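Local structure of endo-beta-1,4-glucanase (Streptomyces sp., 1OA4) at residues G9-Q14 / I32-N37; Q14-V19 / A70-L75; G83-S88 / F174-F179; S87-R92 / N214-A219. The protein hydrolyses internal beta-1,4-glucosidic linkages in cellulose as an endoglucanase of glycoside hydrolase family 12. All coordinates share one frame; numbering follows the deposited sequence.

Contact 1. Residues G9-Q14 / I32-N37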
loop_
_atom_site.group_PDB
_atom_site.type_symbol
_atom_site.label_atom_id
_atom_site.label_comp_id
_atom_site.label_asym_id
_atom_site.label_seq_id
_atom_site.Cartn_x
_atom_site.Cartn_y
_atom_site.Cartn_z
ATOM N N GLY A 9 -13.412 4.216 8.440
ATOM C CA GLY A 9 -14.197 4.948 7.459
ATOM C C GLY A 9 -13.606 4.871 6.058
ATOM O O GLY A 9 -12.392 4.843 5.865
ATOM N N THR A 10 -14.487 4.806 5.069
ATOM C CA THR A 10 -14.084 4.767 3.678
ATOM C C THR A 10 -15.044 5.560 2.824
ATOM O O THR A 10 -16.147 5.911 3.259
ATOM C CB THR A 10 -14.087 3.352 3.106
ATOM O OG1 THR A 10 -15.431 2.839 3.042
ATOM C CG2 THR A 10 -13.307 2.385 3.984
ATOM N N THR A 11 -14.595 5.802 1.595
ATOM C CA THR A 11 -15.431 6.403 0.564
ATOM C C THR A 11 -14.814 5.995 -0.786
ATOM O O THR A 11 -13.925 5.151 -0.819
ATOM C CB THR A 11 -15.475 7.921 0.734
ATOM O OG1 THR A 11 -16.474 8.485 -0.137
ATOM C CG2 THR A 11 -14.146 8.564 0.322
ATOM N N THR A 12 -15.290 6.551 -1.896
ATOM C CA THR A 12 -14.659 6.294 -3.180
ATOM C C THR A 12 -14.304 7.597 -3.867
ATOM O O THR A 12 -14.879 8.639 -3.558
ATOM C CB THR A 12 -15.554 5.508 -4.123
ATOM O OG1 THR A 12 -16.710 6.291 -4.455
ATOM C CG2 THR A 12 -16.071 4.263 -3.437
ATOM N N ILE A 13 -13.339 7.518 -4.774
ATOM C CA ILE A 13 -13.043 8.614 -5.696
ATOM C C ILE A 13 -13.165 8.103 -7.131
ATOM O O ILE A 13 -12.895 6.939 -7.409
ATOM C CB ILE A 13 -11.676 9.211 -5.452
ATOM C CG1 ILE A 13 -10.580 8.164 -5.637
ATOM C CG2 ILE A 13 -11.692 9.840 -4.087
ATOM C CD1 ILE A 13 -9.182 8.728 -5.655
ATOM N N GLN A 14 -13.599 8.995 -8.025
ATOM C CA GLN A 14 -13.713 8.736 -9.455
ATOM C C GLN A 14 -14.655 7.569 -9.778
ATOM O O GLN A 14 -14.580 6.982 -10.858
ATOM C CB GLN A 14 -12.328 8.474 -10.045
ATOM C CG GLN A 14 -11.290 9.580 -9.809
ATOM C CD GLN A 14 -9.867 9.105 -10.119
ATOM O OE1 GLN A 14 -9.544 8.776 -11.258
ATOM N NE2 GLN A 14 -9.027 9.047 -9.098
ATOM N N ILE A 32 -8.658 11.972 7.492
ATOM C CA ILE A 32 -8.217 12.306 6.140
ATOM C C ILE A 32 -9.297 13.148 5.503
ATOM O O ILE A 32 -10.454 13.053 5.895
ATOM C CB ILE A 32 -7.927 11.077 5.295
ATOM C CG1 ILE A 32 -9.138 10.148 5.196
ATOM C CG2 ILE A 32 -6.797 10.315 5.920
ATOM C CD1 ILE A 32 -8.930 9.005 4.250
ATOM N N ASN A 33 -8.893 14.012 4.581
ATOM C CA ASN A 33 -9.834 14.819 3.810
ATOM C C ASN A 33 -9.718 14.295 2.383
ATOM O O ASN A 33 -8.651 14.418 1.766
ATOM C CB ASN A 33 -9.443 16.309 3.878
ATOM C CG ASN A 33 -10.504 17.229 3.293
ATOM O OD1 ASN A 33 -11.696 16.915 3.327
ATOM N ND2 ASN A 33 -10.078 18.369 2.754
ATOM N N VAL A 34 -10.790 13.705 1.873
ATOM C CA VAL A 34 -10.827 13.108 0.534
ATOM C C VAL A 34 -11.388 14.072 -0.514
ATOM O O VAL A 34 -12.498 14.581 -0.365
ATOM C CB VAL A 34 -11.652 11.822 0.562
ATOM C CG1 VAL A 34 -11.564 11.074 -0.781
ATOM C CG2 VAL A 34 -11.177 10.950 1.719
ATOM N N THR A 35 -10.598 14.339 -1.553
ATOM C CA THR A 35 -11.007 15.222 -2.651
ATOM C C THR A 35 -11.450 14.357 -3.828
ATOM O O THR A 35 -11.664 13.164 -3.680
ATOM C CB THR A 35 -9.840 16.112 -3.111
ATOM O OG1 THR A 35 -8.868 15.309 -3.784
ATOM C CG2 THR A 35 -9.068 16.674 -1.984
ATOM N N GLY A 36 -11.579 14.936 -5.017
ATOM C CA GLY A 36 -12.011 14.126 -6.137
ATOM C C GLY A 36 -10.956 13.149 -6.642
ATOM O O GLY A 36 -11.287 12.165 -7.279
ATOM N N ASN A 37 -9.686 13.409 -6.353
ATOM C CA ASN A 37 -8.614 12.628 -6.960
ATOM C C ASN A 37 -7.626 11.998 -6.006
ATOM O O ASN A 37 -6.715 11.328 -6.434
ATOM C CB ASN A 37 -7.836 13.532 -7.921
ATOM C CG ASN A 37 -8.671 13.982 -9.107
ATOM O OD1 ASN A 37 -8.411 15.030 -9.692
ATOM N ND2 ASN A 37 -9.682 13.195 -9.461
HETATM O O HOH W 1 -6.510 10.081 -8.840
#
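Sheet-on-sheet packing at one end of a beta sandwich brings T11 and I13 of strand 10-13 against V34 of strand 30-34 and the turn that follows it. T11 and V34 meet tip to tip, CG2 of T11 lying 3.8 Å from CG1 of V34, while the hydroxyl of T11 turns aside to bond Q2. I13 does most of the packing. Its CG1 sits between the backbone N and the carbonyl carbon (chi1 60°), which leaves CG2 to press on V34 CG1 at 3.5 Å and sends CD1 along the turn to N37 C at 3.6 Å. The two strands belong to different sheets, the larger, mixed sheet and the six-stranded antiparallel one, so no backbone hydrogen bond joins them; V19, from the strand beside 10-13, packs on both I13 and V34. Carbonyl oxygens of the turn face I13: T35 O is 3.3 Å from its CG2, and G36 O is 3.5 Å from its CB. T35 OG1 accepts from N37 N at 3.3 Å, forming an ST turn. The amides of Q14 and N37 stand nearly perpendicular, with planes 79° apart, and a water joins N37 O to Q14 NE2, the latter bond weak.

Contact 2. Residues Q14-V19 / A70-L75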
loop_
_atom_site.group_PDB
_atom_site.type_symbol
_atom_site.label_atom_id
_atom_site.label_comp_id
_atom_site.label_asym_id
_atom_site.label_seq_id
_atom_site.Cartn_x
_atom_site.Cartn_y
_atom_site.Cartn_z
ATOM N N GLN A 14 -13.599 8.995 -8.025
ATOM C CA GLN A 14 -13.713 8.736 -9.455
ATOM C C GLN A 14 -14.655 7.569 -9.778
ATOM O O GLN A 14 -14.580 6.982 -10.858
ATOM C CB GLN A 14 -12.328 8.474 -10.045
ATOM C CG GLN A 14 -11.290 9.580 -9.809
ATOM C CD GLN A 14 -9.867 9.105 -10.119
ATOM O OE1 GLN A 14 -9.544 8.776 -11.258
ATOM N NE2 GLN A 14 -9.027 9.047 -9.098
ATOM N N ASP A 15 -15.521 7.237 -8.824
ATOM C CA ASP A 15 -16.406 6.066 -8.908
ATOM C C ASP A 15 -15.589 4.850 -9.329
ATOM O O ASP A 15 -16.035 4.020 -10.124
ATOM C CB ASP A 15 -17.561 6.287 -9.882
ATOM C CG ASP A 15 -18.627 5.207 -9.770
ATOM O OD1 ASP A 15 -18.902 4.693 -8.656
ATOM O OD2 ASP A 15 -19.237 4.777 -10.771
ATOM N N ARG A 16 -14.377 4.738 -8.785
ATOM C CA ARG A 16 -13.467 3.687 -9.224
ATOM C C ARG A 16 -12.518 3.151 -8.152
ATOM O O ARG A 16 -12.113 1.990 -8.235
ATOM C CB ARG A 16 -12.631 4.174 -10.420
ATOM C CG ARG A 16 -11.685 3.143 -11.002
ATOM C CD ARG A 16 -12.420 1.922 -11.561
ATOM N NE ARG A 16 -11.541 0.916 -12.121
ATOM C CZ ARG A 16 -10.930 -0.013 -11.387
ATOM N NH1 ARG A 16 -11.079 -0.028 -10.075
ATOM N NH2 ARG A 16 -10.161 -0.905 -11.964
ATOM N N TYR A 17 -12.116 3.982 -7.201
ATOM C CA TYR A 17 -11.152 3.539 -6.179
ATOM C C TYR A 17 -11.681 3.838 -4.786
ATOM O O TYR A 17 -12.387 4.811 -4.564
ATOM C CB TYR A 17 -9.778 4.226 -6.363
ATOM C CG TYR A 17 -9.210 4.104 -7.766
ATOM C CD1 TYR A 17 -8.824 2.887 -8.292
ATOM C CD2 TYR A 17 -9.069 5.227 -8.576
ATOM C CE1 TYR A 17 -8.330 2.787 -9.598
ATOM C CE2 TYR A 17 -8.571 5.137 -9.847
ATOM C CZ TYR A 17 -8.196 3.931 -10.367
ATOM O OH TYR A 17 -7.702 3.857 -11.661
ATOM N N VAL A 18 -11.334 2.968 -3.846
ATOM C CA VAL A 18 -11.713 3.137 -2.458
ATOM C C VAL A 18 -10.617 3.916 -1.736
ATOM O O VAL A 18 -9.426 3.672 -1.976
ATOM C CB VAL A 18 -11.868 1.777 -1.756
ATOM C CG1 VAL A 18 -12.219 1.967 -0.289
ATOM C CG2 VAL A 18 -12.886 0.922 -2.480
ATOM N N VAL A 19 -11.023 4.874 -0.909
ATOM C CA VAL A 19 -10.112 5.602 -0.045
ATOM C C VAL A 19 -10.507 5.221 1.388
ATOM O O VAL A 19 -11.702 5.252 1.741
ATOM C CB VAL A 19 -10.172 7.127 -0.248
ATOM C CG1 VAL A 19 -9.222 7.818 0.701
ATOM C CG2 VAL A 19 -9.845 7.498 -1.714
ATOM N N ALA A 70 -13.409 -1.995 -4.758
ATOM C CA ALA A 70 -13.519 -0.814 -5.594
ATOM C C ALA A 70 -14.477 -1.058 -6.773
ATOM O O ALA A 70 -14.524 -2.154 -7.332
ATOM C CB ALA A 70 -12.138 -0.438 -6.097
ATOM N N PRO A 71 -15.274 -0.056 -7.130
ATOM C CA PRO A 71 -16.194 -0.225 -8.261
ATOM C C PRO A 71 -15.491 -0.646 -9.527
ATOM O O PRO A 71 -14.457 -0.060 -9.878
ATOM C CB PRO A 71 -16.792 1.175 -8.442
ATOM C CG PRO A 71 -16.726 1.780 -7.099
ATOM C CD PRO A 71 -15.406 1.264 -6.499
ATOM N N ARG A 72 -16.065 -1.648 -10.186
ATOM C CA ARG A 72 -15.612 -2.159 -11.476
ATOM C C ARG A 72 -14.232 -2.778 -11.481
ATOM O O ARG A 72 -13.635 -2.973 -12.540
ATOM C CB ARG A 72 -15.704 -1.071 -12.539
ATOM C CG ARG A 72 -17.126 -0.711 -12.852
ATOM C CD ARG A 72 -17.275 0.331 -13.993
ATOM N NE ARG A 72 -16.333 1.444 -13.876
ATOM C CZ ARG A 72 -16.452 2.435 -13.002
ATOM N NH1 ARG A 72 -17.475 2.461 -12.161
ATOM N NH2 ARG A 72 -15.556 3.417 -12.976
ATOM N N THR A 73 -13.746 -3.184 -10.311
ATOM C CA THR A 73 -12.428 -3.759 -10.261
ATOM C C THR A 73 -12.463 -5.098 -10.977
ATOM O O THR A 73 -13.509 -5.762 -11.002
ATOM C CB THR A 73 -11.977 -3.997 -8.788
ATOM O OG1 THR A 73 -10.645 -4.514 -8.786
ATOM C CG2 THR A 73 -12.876 -5.022 -8.054
ATOM N N THR A 74 -11.334 -5.498 -11.557
ATOM C CA THR A 74 -11.210 -6.837 -12.136
ATOM C C THR A 74 -10.514 -7.821 -11.198
ATOM O O THR A 74 -10.186 -8.946 -11.602
ATOM C CB THR A 74 -10.454 -6.784 -13.459
ATOM O OG1 THR A 74 -9.167 -6.176 -13.259
ATOM C CG2 THR A 74 -11.187 -5.888 -14.449
ATOM N N LEU A 75 -10.233 -7.385 -9.968
ATOM C CA LEU A 75 -9.605 -8.244 -8.972
ATOM C C LEU A 75 -10.708 -8.864 -8.113
ATOM O O LEU A 75 -11.744 -8.246 -7.903
ATOM C CB LEU A 75 -8.653 -7.432 -8.095
ATOM C CG LEU A 75 -7.446 -6.825 -8.844
ATOM C CD1 LEU A 75 -6.595 -5.965 -7.916
ATOM C CD2 LEU A 75 -6.570 -7.832 -9.553
HETATM O O HOH W 2 -8.966 -3.810 -11.505
#
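R16 lies along the turn A70-T73, its CD 3.3 Å from P71 O, while its own carbonyl oxygen sits 3.2 Å from A70 CB. V18 CG2 closes the inner end of the contact against A70 CA at 3.6 Å. At the outer end, NH1 and NH2 of R72 give weak bonds to D15 O, at 2.9 and 3.0 Å, so that D15 O lies at the edge of the guanidinium, shared by the two nitrogens. NH1 also forms a salt bridge with D15 OD2 at 3.2 Å, coming from above the carboxylate plane (71° out of it); the carboxylate and guanidinium planes are 50° apart. A bend at chi3 (-44°) swings the R72 guanidinium back to D15.

Further out, the R16 guanidinium is flanked by R72 O and T73 N over one face and Y17 CE1 over the other, all offset toward its rim, and R16 CG lies over the centre of the Y17 ring as a CH-pi contact. D62 holds the group, taking a salt bridge from R16 NH1, and accepts a hydrogen bond from T73 OG1, tying both segments to one carboxylate. A70-T73 is a type II turn, closed by T73 N to A70 O, while R16 and Y17 form a classic beta bulge opposite I13. R16 NE comes within 4.8 Å of R72 NH2, and D62 and D15 probably offset this like-charge proximity.

Contact 3. Residues G83-S88 / F174-F179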
loop_
_atom_site.group_PDB
_atom_site.type_symbol
_atom_site.label_atom_id
_atom_site.label_comp_id
_atom_site.label_asym_id
_atom_site.label_seq_id
_atom_site.Cartn_x
_atom_site.Cartn_y
_atom_site.Cartn_z
ATOM N N GLY A 83 -2.137 -9.821 -17.907
ATOM C CA GLY A 83 -1.291 -9.345 -18.987
ATOM C C GLY A 83 -0.444 -8.168 -18.518
ATOM O O GLY A 83 0.755 -8.099 -18.791
ATOM N N SER A 84 -1.082 -7.238 -17.811
ATOM C CA SER A 84 -0.414 -6.075 -17.248
ATOM C C SER A 84 -1.241 -5.551 -16.073
ATOM O O SER A 84 -2.471 -5.696 -16.043
ATOM C CB SER A 84 -0.236 -4.945 -18.294
ATOM O OG SER A 84 -1.478 -4.531 -18.840
ATOM N N ALA A 85 -0.564 -4.934 -15.109
ATOM C CA ALA A 85 -1.230 -4.286 -14.003
ATOM C C ALA A 85 -0.695 -2.863 -13.815
ATOM O O ALA A 85 -0.069 -2.562 -12.814
ATOM C CB ALA A 85 -1.024 -5.094 -12.715
ATOM N N PRO A 86 -0.959 -1.969 -14.764
ATOM C CA PRO A 86 -0.391 -0.628 -14.658
ATOM C C PRO A 86 -1.005 0.153 -13.523
ATOM O O PRO A 86 -2.232 0.200 -13.365
ATOM C CB PRO A 86 -0.729 0.010 -16.005
ATOM C CG PRO A 86 -1.885 -0.756 -16.502
ATOM C CD PRO A 86 -1.771 -2.144 -15.979
ATOM N N SER A 87 -0.142 0.787 -12.737
ATOM C CA SER A 87 -0.589 1.615 -11.635
ATOM C C SER A 87 0.289 2.856 -11.530
ATOM O O SER A 87 1.430 2.855 -12.000
ATOM C CB SER A 87 -0.580 0.810 -10.320
ATOM O OG SER A 87 -1.143 1.545 -9.251
ATOM N N SER A 88 -0.253 3.913 -10.943
ATOM C CA SER A 88 0.515 5.122 -10.728
ATOM C C SER A 88 0.077 5.791 -9.441
ATOM O O SER A 88 -1.035 5.603 -8.970
ATOM C CB SER A 88 0.309 6.103 -11.897
ATOM O OG SER A 88 -0.999 6.635 -11.863
ATOM N N PHE A 174 4.018 2.501 -13.197
ATOM C CA PHE A 174 4.726 1.250 -13.401
ATOM C C PHE A 174 3.748 0.076 -13.526
ATOM O O PHE A 174 2.525 0.261 -13.458
ATOM C CB PHE A 174 5.670 1.027 -12.211
ATOM C CG PHE A 174 4.962 0.876 -10.893
ATOM C CD1 PHE A 174 4.411 1.972 -10.244
ATOM C CD2 PHE A 174 4.859 -0.362 -10.292
ATOM C CE1 PHE A 174 3.755 1.825 -9.032
ATOM C CE2 PHE A 174 4.200 -0.509 -9.087
ATOM C CZ PHE A 174 3.659 0.573 -8.449
ATOM N N ASP A 175 4.282 -1.110 -13.769
ATOM C CA ASP A 175 3.477 -2.316 -13.849
ATOM C C ASP A 175 3.643 -3.131 -12.577
ATOM O O ASP A 175 4.710 -3.675 -12.305
ATOM C CB ASP A 175 3.858 -3.148 -15.085
ATOM C CG ASP A 175 2.797 -4.158 -15.454
ATOM O OD1 ASP A 175 2.137 -4.650 -14.516
ATOM O OD2 ASP A 175 2.533 -4.490 -16.638
ATOM N N VAL A 176 2.569 -3.195 -11.807
ATOM C CA VAL A 176 2.536 -3.950 -10.570
ATOM C C VAL A 176 2.889 -5.406 -10.827
ATOM O O VAL A 176 3.439 -6.072 -9.943
ATOM C CB VAL A 176 1.163 -3.830 -9.893
ATOM C CG1 VAL A 176 0.970 -4.918 -8.818
ATOM C CG2 VAL A 176 1.048 -2.462 -9.278
ATOM N N LYS A 177 2.617 -5.907 -12.028
ATOM C CA LYS A 177 2.952 -7.300 -12.334
ATOM C C LYS A 177 4.434 -7.625 -12.115
ATOM O O LYS A 177 4.789 -8.730 -11.692
ATOM C CB LYS A 177 2.550 -7.639 -13.771
ATOM C CG LYS A 177 2.936 -9.003 -14.221
ATOM C CD LYS A 177 2.178 -10.019 -13.458
ATOM C CE LYS A 177 1.883 -11.243 -14.332
ATOM N NZ LYS A 177 3.123 -12.056 -14.508
ATOM N N ASP A 178 5.305 -6.661 -12.376
ATOM C CA ASP A 178 6.730 -6.904 -12.228
ATOM C C ASP A 178 7.083 -7.235 -10.759
ATOM O O ASP A 178 7.989 -8.041 -10.507
ATOM C CB ASP A 178 7.544 -5.694 -12.697
ATOM C CG ASP A 178 7.382 -5.395 -14.182
ATOM O OD1 ASP A 178 6.808 -6.211 -14.927
ATOM O OD2 ASP A 178 7.784 -4.324 -14.688
ATOM N N PHE A 179 6.398 -6.598 -9.808
ATOM C CA PHE A 179 6.626 -6.850 -8.381
ATOM C C PHE A 179 5.953 -8.154 -7.964
ATOM O O PHE A 179 6.475 -8.887 -7.134
ATOM C CB PHE A 179 6.151 -5.663 -7.534
ATOM C CG PHE A 179 7.007 -4.445 -7.714
ATOM C CD1 PHE A 179 6.784 -3.545 -8.762
ATOM C CD2 PHE A 179 8.103 -4.237 -6.897
ATOM C CE1 PHE A 179 7.591 -2.452 -8.926
ATOM C CE2 PHE A 179 8.921 -3.139 -7.084
ATOM C CZ PHE A 179 8.661 -2.245 -8.089
HETATM O O HOH W 3 3.374 -6.920 -17.758
#
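Backbone hydrogen bonds zip S87 to F174 in both directions, S87 N to F174 O at 2.8 Å and F174 N to S87 O at 2.9 Å, both nearly straight. The next pair, P86 with D175, is a non-hydrogen-bonded antiparallel pair, beside which P86 CA makes a CA-H...O contact with F174 O at 3.3 Å. Beyond it, V176 N donates to A85 O at 2.9 Å, from above the carbonyl plane.

The side-chain bonds centre on D175. With CG anti to the backbone N (chi1 -162°), its carboxylate reaches past the end of the strand, and OD1 accepts from A85 N and from K177 N, each at 2.8 Å. The two donors come from opposite faces of the carboxylate plane, A85 N on the syn side and K177 N on the anti side. D175 is thus the N-cap of helix 176-185, and the same oxygen that caps the helix also pins the loop leading into strand 86-92. Strand 171-175 is an outermost strand of the six-stranded sheet, and the chain leads from it toward the helix. A water donates to both D175 OD2 and G83 O, adding a second link on this side.

On the V176 side, A85 CB makes an apolar contact with V176 CB at 3.8 Å, and the methylene carbon CB of S87 is in van der Waals contact with V176 CG2 at the same distance. The ring of F174, on the same sheet face as S87, turns toward that residue, CD1 lying 3.6 Å from S87 O, and is stacked with W172 and edge-to-face with Y103.

Contact 4. Residues S87-R92 / N214-A219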
loop_
_atom_site.group_PDB
_atom_site.type_symbol
_atom_site.label_atom_id
_atom_site.label_comp_id
_atom_site.label_asym_id
_atom_site.label_seq_id
_atom_site.Cartn_x
_atom_site.Cartn_y
_atom_site.Cartn_z
ATOM N N SER A 87 -0.142 0.787 -12.737
ATOM C CA SER A 87 -0.589 1.615 -11.635
ATOM C C SER A 87 0.289 2.856 -11.530
ATOM O O SER A 87 1.430 2.855 -12.000
ATOM C CB SER A 87 -0.580 0.810 -10.320
ATOM O OG SER A 87 -1.143 1.545 -9.251
ATOM N N SER A 88 -0.253 3.913 -10.943
ATOM C CA SER A 88 0.515 5.122 -10.728
ATOM C C SER A 88 0.077 5.791 -9.441
ATOM O O SER A 88 -1.035 5.603 -8.970
ATOM C CB SER A 88 0.309 6.103 -11.897
ATOM O OG SER A 88 -0.999 6.635 -11.863
ATOM N N VAL A 89 0.976 6.585 -8.888
ATOM C CA VAL A 89 0.666 7.375 -7.710
ATOM C C VAL A 89 1.531 8.621 -7.750
ATOM O O VAL A 89 2.629 8.604 -8.325
ATOM C CB VAL A 89 0.941 6.578 -6.391
ATOM C CG1 VAL A 89 2.432 6.404 -6.152
ATOM C CG2 VAL A 89 0.321 7.248 -5.231
ATOM N N SER A 90 1.020 9.697 -7.172
ATOM C CA SER A 90 1.770 10.938 -7.003
ATOM C C SER A 90 1.565 11.330 -5.558
ATOM O O SER A 90 0.426 11.395 -5.090
ATOM C CB SER A 90 1.223 12.013 -7.920
ATOM O OG SER A 90 1.832 13.254 -7.587
ATOM N N TYR A 91 2.674 11.594 -4.867
ATOM C CA TYR A 91 2.690 11.894 -3.446
ATOM C C TYR A 91 3.205 13.297 -3.126
ATOM O O TYR A 91 4.048 13.846 -3.842
ATOM C CB TYR A 91 3.645 10.932 -2.727
ATOM C CG TYR A 91 3.201 9.509 -2.492
ATOM C CD1 TYR A 91 2.139 9.224 -1.636
ATOM C CD2 TYR A 91 3.911 8.450 -3.026
ATOM C CE1 TYR A 91 1.792 7.908 -1.350
ATOM C CE2 TYR A 91 3.553 7.132 -2.752
ATOM C CZ TYR A 91 2.506 6.886 -1.914
ATOM O OH TYR A 91 2.196 5.564 -1.626
ATOM N N ARG A 92 2.699 13.858 -2.035
ATOM C CA ARG A 92 3.225 15.096 -1.490
ATOM C C ARG A 92 3.744 14.749 -0.105
ATOM O O ARG A 92 3.004 14.214 0.729
ATOM C CB ARG A 92 2.139 16.160 -1.384
ATOM C CG ARG A 92 2.699 17.517 -1.055
ATOM C CD ARG A 92 1.624 18.574 -0.980
ATOM N NE ARG A 92 0.793 18.513 0.213
ATOM C CZ ARG A 92 -0.548 18.510 0.201
ATOM N NH1 ARG A 92 -1.195 18.553 -0.957
ATOM N NH2 ARG A 92 -1.226 18.480 1.350
ATOM N N ASN A 214 -1.742 12.748 -4.235
ATOM C CA ASN A 214 -2.291 13.696 -5.206
ATOM C C ASN A 214 -3.188 13.008 -6.244
ATOM O O ASN A 214 -4.156 13.593 -6.739
ATOM C CB ASN A 214 -1.156 14.390 -5.967
ATOM C CG ASN A 214 -0.246 15.245 -5.075
ATOM O OD1 ASN A 214 -0.716 16.016 -4.245
ATOM N ND2 ASN A 214 1.063 15.117 -5.270
ATOM N N SER A 215 -2.811 11.795 -6.628
ATOM C CA SER A 215 -3.528 11.036 -7.626
ATOM C C SER A 215 -3.113 9.583 -7.534
ATOM O O SER A 215 -2.075 9.249 -6.954
ATOM C CB SER A 215 -3.229 11.575 -9.032
ATOM O OG SER A 215 -1.859 11.443 -9.349
ATOM N N PHE A 216 -3.924 8.717 -8.127
ATOM C CA PHE A 216 -3.681 7.284 -8.145
ATOM C C PHE A 216 -4.441 6.661 -9.294
ATOM O O PHE A 216 -5.555 7.079 -9.618
ATOM C CB PHE A 216 -4.210 6.677 -6.836
ATOM C CG PHE A 216 -4.172 5.158 -6.767
ATOM C CD1 PHE A 216 -3.010 4.486 -6.446
ATOM C CD2 PHE A 216 -5.331 4.411 -6.973
ATOM C CE1 PHE A 216 -2.998 3.098 -6.371
ATOM C CE2 PHE A 216 -5.318 3.019 -6.902
ATOM C CZ PHE A 216 -4.147 2.363 -6.603
ATOM N N SER A 217 -3.851 5.629 -9.879
ATOM C CA SER A 217 -4.551 4.837 -10.861
ATOM C C SER A 217 -4.123 3.391 -10.715
ATOM O O SER A 217 -3.048 3.109 -10.215
ATOM C CB SER A 217 -4.268 5.351 -12.271
ATOM O OG SER A 217 -2.927 5.117 -12.654
ATOM N N SER A 218 -4.983 2.495 -11.183
ATOM C CA SER A 218 -4.700 1.083 -11.203
ATOM C C SER A 218 -5.640 0.434 -12.217
ATOM O O SER A 218 -6.841 0.751 -12.257
ATOM C CB SER A 218 -4.933 0.505 -9.829
ATOM O OG SER A 218 -4.897 -0.900 -9.894
ATOM N N ALA A 219 -5.083 -0.428 -13.054
ATOM C CA ALA A 219 -5.873 -1.257 -13.960
ATOM C C ALA A 219 -5.207 -2.629 -13.961
ATOM O O ALA A 219 -3.996 -2.723 -13.825
ATOM C CB ALA A 219 -5.901 -0.663 -15.355
HETATM O O HOH W 4 -0.917 9.144 -10.366
#
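Neighbouring antiparallel strands of the six-stranded sheet, 86-92 and 212-218, meet here through a ladder rich in serine. S88 and S217 form a hydrogen-bonded pair, N to O at 3.0 Å in each direction, and their hydroxyls join directly, OG to OG at 2.6 Å. Both hydroxyls lie between their own backbone N and carbonyl carbon (chi1 71° for S88, 69° for S217), which points the two OG atoms at each other across the strands; either may be the donor. A water links S88 OG to S215 OG.

S217 O is held twice: besides S88 N, it accepts from S87 OG at 2.6 Å, in the carbonyl plane. S87 OG also bonds Y103 OH of the facing sheet.

At the far end the ladder is irregular. S90 N donates to S215 O at 3.1 Å, but S90 O is taken by N214 N at 2.7 Å, while S215 N is buried without a partner. The N214 amide adds a side-chain bond, ND2 to S90 OG at 3.1 Å, nearly straight and in the amide plane.

S87, V89, F216 and S218 point to the other face, where V89 CB lies at the edge of the F216 ring, and Y17 meets that ring edge-to-face. Serines S88, S90, S215 and S217 on the outer side, and a mostly apolar inner side that also takes in the buried S87 and S218, are in keeping with the beta-jelly-roll sandwich of family 12.

Overall arrangement
Contacts 3 and 4 share S87 and S88, and so place strand 86-92 between strands 171-175 and 212-218 of the six-stranded sheet; their centres are about 12 Å apart. Contacts 1 and 2, centres also about 12 Å apart, share Q14 and interlock along the chain, their segments alternating. Contact 1 packs the larger sheet on the six-stranded one, and contact 2 anchors the loop after strand 68-69. Contact 1 closes before contacts 3 and 4 begin, as does contact 2. Y17 OH, reaching S218 N, links contact 2 to contact 4, whereas contacts 1 and 3 lie farthest apart, their centres about 23 Å from each other. Together they tie early and late parts of the chain into one sandwich.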